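Uncharacterized protein (Magnetospirillum magneticum AMB-1, PDB 5MU5) is a Maf-family glycosyltransferase involved in flagella formation, which probably attaches sugar to flagellin. Local coordinates at residues L92-F97 with A602-Y607; R595-M600 with R634-Q639; P204-W209 with R570-L575. All coordinates share one frame; numbering follows the deposited sequence.

Contact 1: L92-F97 with A602-Y607; sequences LIVKRF and AMCYDY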
# COMPACT_ATOMS: atom_id res chain seq x y z
N LEU A 92 13.56 2.31 -14.42
CA LEU A 92 14.28 2.66 -15.65
C LEU A 92 13.36 2.96 -16.84
O LEU A 92 13.63 3.83 -17.65
CB LEU A 92 15.23 1.53 -16.05
CG LEU A 92 16.22 1.09 -14.97
CD1 LEU A 92 16.95 -0.16 -15.42
CD2 LEU A 92 17.18 2.22 -14.62
N ILE A 93 12.26 2.24 -16.93
CA ILE A 93 11.35 2.44 -18.03
C ILE A 93 10.66 3.80 -17.98
O ILE A 93 10.57 4.48 -18.98
CB ILE A 93 10.36 1.28 -18.11
CG1 ILE A 93 11.15 0.02 -18.47
CG2 ILE A 93 9.29 1.57 -19.15
CD1 ILE A 93 10.34 -1.25 -18.46
N VAL A 94 10.21 4.19 -16.81
CA VAL A 94 9.56 5.47 -16.66
C VAL A 94 10.58 6.58 -16.79
O VAL A 94 10.28 7.61 -17.34
CB VAL A 94 8.80 5.56 -15.33
CG1 VAL A 94 8.24 6.98 -15.12
CG2 VAL A 94 7.66 4.56 -15.34
N LYS A 95 11.79 6.33 -16.32
CA LYS A 95 12.86 7.31 -16.37
C LYS A 95 13.12 7.70 -17.82
O LYS A 95 13.19 8.88 -18.15
CB LYS A 95 14.11 6.71 -15.73
CG LYS A 95 15.23 7.69 -15.47
CD LYS A 95 16.55 6.95 -15.26
CE LYS A 95 17.72 7.92 -15.13
NZ LYS A 95 19.00 7.22 -15.41
N ARG A 96 13.24 6.70 -18.68
CA ARG A 96 13.46 6.89 -20.11
C ARG A 96 12.29 7.65 -20.75
O ARG A 96 12.47 8.55 -21.55
CB ARG A 96 13.59 5.53 -20.79
CG ARG A 96 14.08 5.59 -22.22
CD ARG A 96 15.59 5.77 -22.20
NE ARG A 96 16.09 6.50 -23.36
CZ ARG A 96 17.37 6.82 -23.55
NH1 ARG A 96 18.29 6.49 -22.65
NH2 ARG A 96 17.72 7.49 -24.64
N PHE A 97 11.08 7.24 -20.40
CA PHE A 97 9.90 7.87 -20.91
C PHE A 97 9.90 9.36 -20.55
O PHE A 97 9.66 10.21 -21.41
CB PHE A 97 8.64 7.19 -20.35
CG PHE A 97 7.36 7.93 -20.63
CD1 PHE A 97 6.82 7.95 -21.90
CD2 PHE A 97 6.70 8.60 -19.62
CE1 PHE A 97 5.63 8.63 -22.16
CE2 PHE A 97 5.52 9.28 -19.86
CZ PHE A 97 4.99 9.30 -21.14
N ALA A 602 1.99 7.63 -16.41
CA ALA A 602 0.82 8.52 -16.46
C ALA A 602 0.91 9.66 -15.49
O ALA A 602 0.51 10.77 -15.80
CB ALA A 602 -0.47 7.75 -16.22
N MET A 603 1.45 9.38 -14.32
CA MET A 603 1.63 10.40 -13.32
C MET A 603 2.59 11.47 -13.82
O MET A 603 2.34 12.68 -13.60
CB MET A 603 2.22 9.78 -12.07
CG MET A 603 2.26 10.76 -10.91
SD MET A 603 3.53 10.28 -9.76
CE MET A 603 4.92 10.92 -10.70
N CYS A 604 3.68 11.03 -14.45
CA CYS A 604 4.70 11.91 -15.04
C CYS A 604 4.13 12.79 -16.13
O CYS A 604 4.21 14.01 -16.05
CB CYS A 604 5.89 11.11 -15.58
SG CYS A 604 6.85 10.31 -14.25
N TYR A 605 3.50 12.21 -17.14
CA TYR A 605 2.97 13.06 -18.18
C TYR A 605 1.83 13.96 -17.69
O TYR A 605 1.71 15.09 -18.12
CB TYR A 605 2.62 12.30 -19.46
CG TYR A 605 1.45 11.34 -19.43
CD1 TYR A 605 0.13 11.80 -19.36
CD2 TYR A 605 1.67 9.98 -19.58
CE1 TYR A 605 -0.93 10.90 -19.38
CE2 TYR A 605 0.62 9.08 -19.61
CZ TYR A 605 -0.68 9.56 -19.51
OH TYR A 605 -1.74 8.69 -19.53
N ASP A 606 1.03 13.49 -16.75
CA ASP A 606 -0.10 14.26 -16.25
C ASP A 606 0.39 15.53 -15.56
O ASP A 606 -0.20 16.61 -15.69
CB ASP A 606 -0.95 13.43 -15.30
CG ASP A 606 -2.01 14.26 -14.61
OD1 ASP A 606 -3.03 14.61 -15.26
OD2 ASP A 606 -1.80 14.59 -13.41
N TYR A 607 1.49 15.40 -14.82
CA TYR A 607 2.07 16.52 -14.13
C TYR A 607 2.53 17.57 -15.15
O TYR A 607 2.21 18.76 -15.01
CB TYR A 607 3.26 16.06 -13.26
CG TYR A 607 3.91 17.21 -12.52
CD1 TYR A 607 3.46 17.60 -11.27
CD2 TYR A 607 4.95 17.92 -13.10
CE1 TYR A 607 4.04 18.67 -10.60
CE2 TYR A 607 5.54 18.98 -12.45
CZ TYR A 607 5.09 19.35 -11.19
OH TYR A 607 5.68 20.42 -10.55

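Contact 2: R595-M600 with R634-Q639; sequences RGTLMM and RVMTLQ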
# COMPACT_ATOMS: atom_id res chain seq x y z
N ARG A 595 1.16 -2.58 -14.29
CA ARG A 595 0.44 -1.42 -13.74
C ARG A 595 1.30 -0.36 -13.06
O ARG A 595 1.00 0.82 -13.14
CB ARG A 595 -0.67 -1.86 -12.77
CG ARG A 595 -0.14 -2.49 -11.50
CD ARG A 595 -1.23 -3.15 -10.69
NE ARG A 595 -0.71 -3.48 -9.36
CZ ARG A 595 -1.45 -3.87 -8.33
NH1 ARG A 595 -2.76 -4.02 -8.47
NH2 ARG A 595 -0.87 -4.13 -7.17
N GLY A 596 2.34 -0.78 -12.35
CA GLY A 596 3.19 0.16 -11.63
C GLY A 596 3.93 1.04 -12.61
O GLY A 596 3.99 2.27 -12.46
N THR A 597 4.46 0.42 -13.65
CA THR A 597 5.22 1.13 -14.63
C THR A 597 4.33 2.09 -15.42
O THR A 597 4.61 3.30 -15.45
CB THR A 597 5.99 0.13 -15.49
OG1 THR A 597 6.91 -0.56 -14.63
CG2 THR A 597 6.74 0.84 -16.61
N LEU A 598 3.23 1.58 -15.98
CA LEU A 598 2.31 2.44 -16.75
C LEU A 598 1.67 3.59 -15.93
O LEU A 598 1.52 4.71 -16.45
CB LEU A 598 1.22 1.61 -17.42
CG LEU A 598 1.69 0.54 -18.41
CD1 LEU A 598 0.49 -0.15 -19.02
CD2 LEU A 598 2.58 1.11 -19.49
N MET A 599 1.30 3.33 -14.68
CA MET A 599 0.69 4.36 -13.84
C MET A 599 1.68 5.44 -13.44
O MET A 599 1.31 6.60 -13.28
CB MET A 599 0.04 3.77 -12.58
CG MET A 599 -1.30 3.07 -12.81
SD MET A 599 -2.63 4.13 -13.43
CE MET A 599 -2.42 3.98 -15.20
N MET A 600 2.93 5.07 -13.26
CA MET A 600 3.94 6.06 -12.98
C MET A 600 4.22 6.91 -14.20
O MET A 600 4.46 8.12 -14.06
CB MET A 600 5.20 5.39 -12.50
CG MET A 600 4.97 4.79 -11.14
SD MET A 600 4.39 6.06 -10.00
CE MET A 600 5.96 6.92 -9.77
N ARG A 634 6.14 -0.45 -26.45
CA ARG A 634 6.91 -1.32 -27.35
C ARG A 634 8.12 -1.96 -26.65
O ARG A 634 8.34 -3.17 -26.76
CB ARG A 634 7.36 -0.52 -28.59
CG ARG A 634 8.28 -1.28 -29.52
CD ARG A 634 8.48 -0.58 -30.86
NE ARG A 634 9.15 -1.51 -31.78
CZ ARG A 634 10.46 -1.75 -31.81
NH1 ARG A 634 11.29 -1.11 -30.98
NH2 ARG A 634 10.95 -2.64 -32.67
N VAL A 635 8.92 -1.15 -25.97
CA VAL A 635 10.05 -1.66 -25.21
C VAL A 635 9.58 -2.67 -24.13
O VAL A 635 10.18 -3.73 -23.96
CB VAL A 635 10.85 -0.52 -24.55
CG1 VAL A 635 11.81 -1.05 -23.49
CG2 VAL A 635 11.61 0.27 -25.61
N MET A 636 8.50 -2.36 -23.42
CA MET A 636 7.97 -3.25 -22.40
C MET A 636 7.52 -4.58 -23.02
O MET A 636 7.74 -5.65 -22.46
CB MET A 636 6.79 -2.61 -21.67
CG MET A 636 7.16 -1.42 -20.82
SD MET A 636 5.73 -0.65 -20.02
CE MET A 636 5.46 -1.81 -18.67
N THR A 637 6.86 -4.49 -24.16
CA THR A 637 6.39 -5.64 -24.89
C THR A 637 7.55 -6.57 -25.22
O THR A 637 7.48 -7.77 -24.96
CB THR A 637 5.68 -5.17 -26.18
OG1 THR A 637 4.45 -4.53 -25.84
CG2 THR A 637 5.42 -6.34 -27.13
N LEU A 638 8.61 -6.01 -25.78
CA LEU A 638 9.78 -6.80 -26.15
C LEU A 638 10.48 -7.38 -24.95
O LEU A 638 11.00 -8.49 -25.03
CB LEU A 638 10.77 -5.97 -26.96
CG LEU A 638 10.25 -5.59 -28.34
CD1 LEU A 638 11.13 -4.48 -28.90
CD2 LEU A 638 10.21 -6.80 -29.27
N GLN A 639 10.52 -6.63 -23.85
CA GLN A 639 11.19 -7.12 -22.63
C GLN A 639 10.46 -8.30 -22.02
O GLN A 639 11.08 -9.28 -21.59
CB GLN A 639 11.33 -5.99 -21.60
CG GLN A 639 12.45 -5.04 -21.95
CD GLN A 639 12.79 -4.08 -20.84
OE1 GLN A 639 12.13 -4.04 -19.81
NE2 GLN A 639 13.83 -3.28 -21.05

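Contact 3: P204-W209 with R570-L575; sequences PIVVDW and RLMLVL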
# COMPACT_ATOMS: atom_id res chain seq x y z
N PRO A 204 -5.64 6.65 -7.78
CA PRO A 204 -4.69 7.24 -6.84
C PRO A 204 -3.56 8.03 -7.50
O PRO A 204 -3.03 8.98 -6.92
CB PRO A 204 -4.10 6.02 -6.13
CG PRO A 204 -4.24 4.93 -7.12
CD PRO A 204 -5.49 5.19 -7.89
N ILE A 205 -3.21 7.65 -8.71
CA ILE A 205 -1.98 8.16 -9.27
C ILE A 205 -1.96 9.65 -9.68
O ILE A 205 -0.90 10.25 -9.67
CB ILE A 205 -1.50 7.24 -10.41
CG1 ILE A 205 0.03 7.22 -10.43
CG2 ILE A 205 -2.13 7.64 -11.75
CD1 ILE A 205 0.68 6.89 -9.09
N VAL A 206 -3.11 10.24 -10.01
CA VAL A 206 -3.12 11.61 -10.50
C VAL A 206 -3.66 12.60 -9.50
O VAL A 206 -4.55 13.40 -9.82
CB VAL A 206 -3.89 11.78 -11.84
CG1 VAL A 206 -3.12 11.10 -12.96
CG2 VAL A 206 -5.31 11.24 -11.76
N VAL A 207 -3.10 12.59 -8.31
CA VAL A 207 -3.54 13.55 -7.31
C VAL A 207 -3.06 14.96 -7.61
O VAL A 207 -3.54 15.88 -7.00
CB VAL A 207 -3.09 13.20 -5.87
CG1 VAL A 207 -3.86 11.99 -5.39
CG2 VAL A 207 -1.57 13.01 -5.78
N ASP A 208 -2.11 15.12 -8.53
CA ASP A 208 -1.59 16.45 -8.82
C ASP A 208 -2.70 17.45 -9.19
O ASP A 208 -3.53 17.18 -10.04
CB ASP A 208 -0.53 16.42 -9.91
CG ASP A 208 -0.04 17.81 -10.26
OD1 ASP A 208 0.60 18.45 -9.43
OD2 ASP A 208 -0.32 18.28 -11.38
N TRP A 209 -2.68 18.60 -8.54
CA TRP A 209 -3.58 19.72 -8.83
C TRP A 209 -5.01 19.44 -8.41
O TRP A 209 -5.95 20.07 -8.91
CB TRP A 209 -3.47 20.14 -10.29
CG TRP A 209 -3.72 21.62 -10.54
CD1 TRP A 209 -4.66 22.17 -11.37
CD2 TRP A 209 -3.01 22.72 -9.96
NE1 TRP A 209 -4.57 23.54 -11.34
CE2 TRP A 209 -3.56 23.90 -10.48
CE3 TRP A 209 -1.94 22.82 -9.07
CZ2 TRP A 209 -3.09 25.16 -10.13
CZ3 TRP A 209 -1.48 24.08 -8.72
CH2 TRP A 209 -2.05 25.22 -9.24
N ARG A 570 -10.56 11.34 -19.00
CA ARG A 570 -11.11 10.16 -19.66
C ARG A 570 -10.02 9.11 -19.87
O ARG A 570 -10.22 7.94 -19.60
CB ARG A 570 -11.81 10.54 -20.97
CG ARG A 570 -12.48 9.38 -21.70
CD ARG A 570 -13.51 8.62 -20.84
NE ARG A 570 -14.51 9.48 -20.19
CZ ARG A 570 -15.46 9.05 -19.34
NH1 ARG A 570 -15.56 7.75 -19.02
NH2 ARG A 570 -16.31 9.92 -18.80
N LEU A 571 -8.85 9.55 -20.33
CA LEU A 571 -7.71 8.67 -20.53
C LEU A 571 -7.32 7.97 -19.26
O LEU A 571 -7.06 6.76 -19.29
CB LEU A 571 -6.50 9.46 -21.03
CG LEU A 571 -5.21 8.67 -21.19
CD1 LEU A 571 -5.45 7.44 -22.04
CD2 LEU A 571 -4.16 9.58 -21.80
N MET A 572 -7.28 8.71 -18.15
CA MET A 572 -6.95 8.11 -16.83
C MET A 572 -7.99 7.14 -16.36
O MET A 572 -7.66 6.10 -15.82
CB MET A 572 -6.77 9.15 -15.73
CG MET A 572 -5.39 9.74 -15.59
SD MET A 572 -4.02 8.57 -15.42
CE MET A 572 -4.68 7.25 -14.39
N LEU A 573 -9.27 7.49 -16.55
CA LEU A 573 -10.36 6.58 -16.19
C LEU A 573 -10.23 5.28 -16.96
O LEU A 573 -10.40 4.21 -16.40
CB LEU A 573 -11.74 7.19 -16.46
CG LEU A 573 -12.17 8.27 -15.47
CD1 LEU A 573 -13.33 9.10 -16.01
CD2 LEU A 573 -12.53 7.64 -14.13
N VAL A 574 -9.91 5.38 -18.24
CA VAL A 574 -9.79 4.18 -19.06
C VAL A 574 -8.60 3.31 -18.63
O VAL A 574 -8.73 2.10 -18.54
CB VAL A 574 -9.72 4.51 -20.55
CG1 VAL A 574 -9.45 3.27 -21.39
CG2 VAL A 574 -11.03 5.14 -21.00
N LEU A 575 -7.45 3.93 -18.37
CA LEU A 575 -6.27 3.16 -17.94
C LEU A 575 -6.48 2.54 -16.57
O LEU A 575 -6.08 1.40 -16.32
CB LEU A 575 -5.01 4.03 -17.90
CG LEU A 575 -4.45 4.49 -19.23
CD1 LEU A 575 -3.30 5.47 -18.99
CD2 LEU A 575 -3.99 3.30 -20.07

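Contact 1: L92-F97 with A602-Y607
F97 brings its ring end against Y605, one of two apolar meetings between helix 92-107 and helix 589-609. The touching atom is CZ, the far corner of the phenyl ring, which lies 3.7 Å from CD2 of Y605; CE2 of F97 follows at 3.9 Å from the same CD2. Seen from the tyrosine, the phenylalanine arrives at the ring's edge, close to its plane, and the two side chains run obliquely to one another. One face of the Y605 ring lies over its own helix, above CA of A602. That pose follows from chi1 of 69°, which places CG between the backbone N and the carbonyl carbon and folds the ring back along the helix.

The segment 92-97 lies in the Maf N-terminal family region and 602-607 in the flagellin glycosyltransferase helical bundle, so the pair joins two parts of the chain 505 residues apart. Helix 618-646 also touches both side chains, through E628 on F97 and I625 on Y605.

The second meeting is aliphatic against sulfur. V94 turns CG1 anti to its backbone N (chi1 174°) and reaches SG of C604 at 3.7 Å; this is also the pair whose CA atoms are nearest, 8.2 Å from V94 CA to C604 CA.

Contact 2: R595-M600 with R634-Q639
M636 reaches out of helix 618-646 and lays its thioether against T597 and L598, two consecutive residues of helix 589-609. This is the tight part of the contact. The methionine methyl meets the threonine methyl tip to tip, CE of M636 standing 3.6 Å from CG2 of T597, with CB of T597 only slightly farther from the same CE. The sulfur lies nearest the leucine: SD of M636 is 3.6 Å from CD2 of L598, whose side chain crosses the methionine obliquely, and it is also close to CG2 of T597, at 3.9 Å. An extended chi2 (178°) carries SD straight out from the M636 backbone, and the bend at chi3 (78°) then swings CE toward the threonine.

Such a long, unbranched residue suits the spacing, since the nearest CA atoms, T597 CA and M636 CA, are 9.3 Å apart. Both helices belong to the helical bundle of flagellin glycosyltransferases, and a third bundle helix, 546-564, closes on the pair through L554, which touches both L598 and M636. T597 uses both branches: CG2 faces the methionine, while OG1 is hydrogen-bonded to OD1 of D91 and to the backbone N of L242, which gives this buried hydroxyl its polar partners.

The looser side is the flank of helix 618-646 turned away from segment 595-600. R634 is exposed there, and the partly exposed L638 lies over one face of its guanidinium, CD1 of L638 being 3.9 Å above the plane.

Contact 3: P204-W209 with R570-L575
M572 meets two neighbouring residues of the loop segment 204-209 at once, V206 along its shaft and I205 at its methyl. Against V206 the touching branch is CG1, 3.6 Å from SD of M572 and 3.7 Å from its CG; CG2 of V206 stands a little farther from the same CG. The two side chains slide past one another in opposite directions, so the valine lies alongside the thioether. I205 crosses the methionine at about a right angle and offers CG2, which sits 3.7 Å from CE of M572.

The methionine is bent twice, at chi2 (-53°) and at chi3 (-38°), and this curl allows SD and CE to serve different partners. With an alanine in place of M572, V206 CG1 and I205 CG2 would probably lose the sulfur and methyl they rest on, opening a gap between loop and helix.

Around this first shell, M572 also touches C203, just before this segment in the same loop, while V206 also touches F122 and D606 of helix 589-609. Farther out, charge holds the loop's second half: OD2 of D208 forms salt bridges with NZ of K610 and NH1 of R611, just past the end of helix 589-609. L571, next to M572 in helix 568-579, touches M561 and H564 of helix 546-564, another helix of the bundle.

The loop links helix 188-202 to strand 211-214, an outermost strand of a four-stranded parallel sheet of order 3-2-1-4. The contact thus seats a helix-to-strand connection of an alpha/beta domain, in the Maf N-terminal family region, on the flagellin glycosyltransferase helical bundle.

In the fold
Contacts 1 and 2 share helix 589-609, and their centres are about 10 Å apart; the centre of contact 3 is about 13 Å from that of contact 1 and about 17 Å from that of contact 2, all on one side of the chain's centre. Helix 568-579, used by contact 3, directly precedes helix 589-609. Along the chain contact 3 is nested inside the loop closed by contact 1, contacts 1 and 2 interleave, and contact 3 closes before contact 2 opens. Contact 2 is internal to the helical bundle, whereas contacts 1 and 3 bring separate N-terminal elements, helix 92-107 and loop segment 204-209, onto it. The C-terminal bundle is thereby packed against the N-terminal region at two neighbouring places.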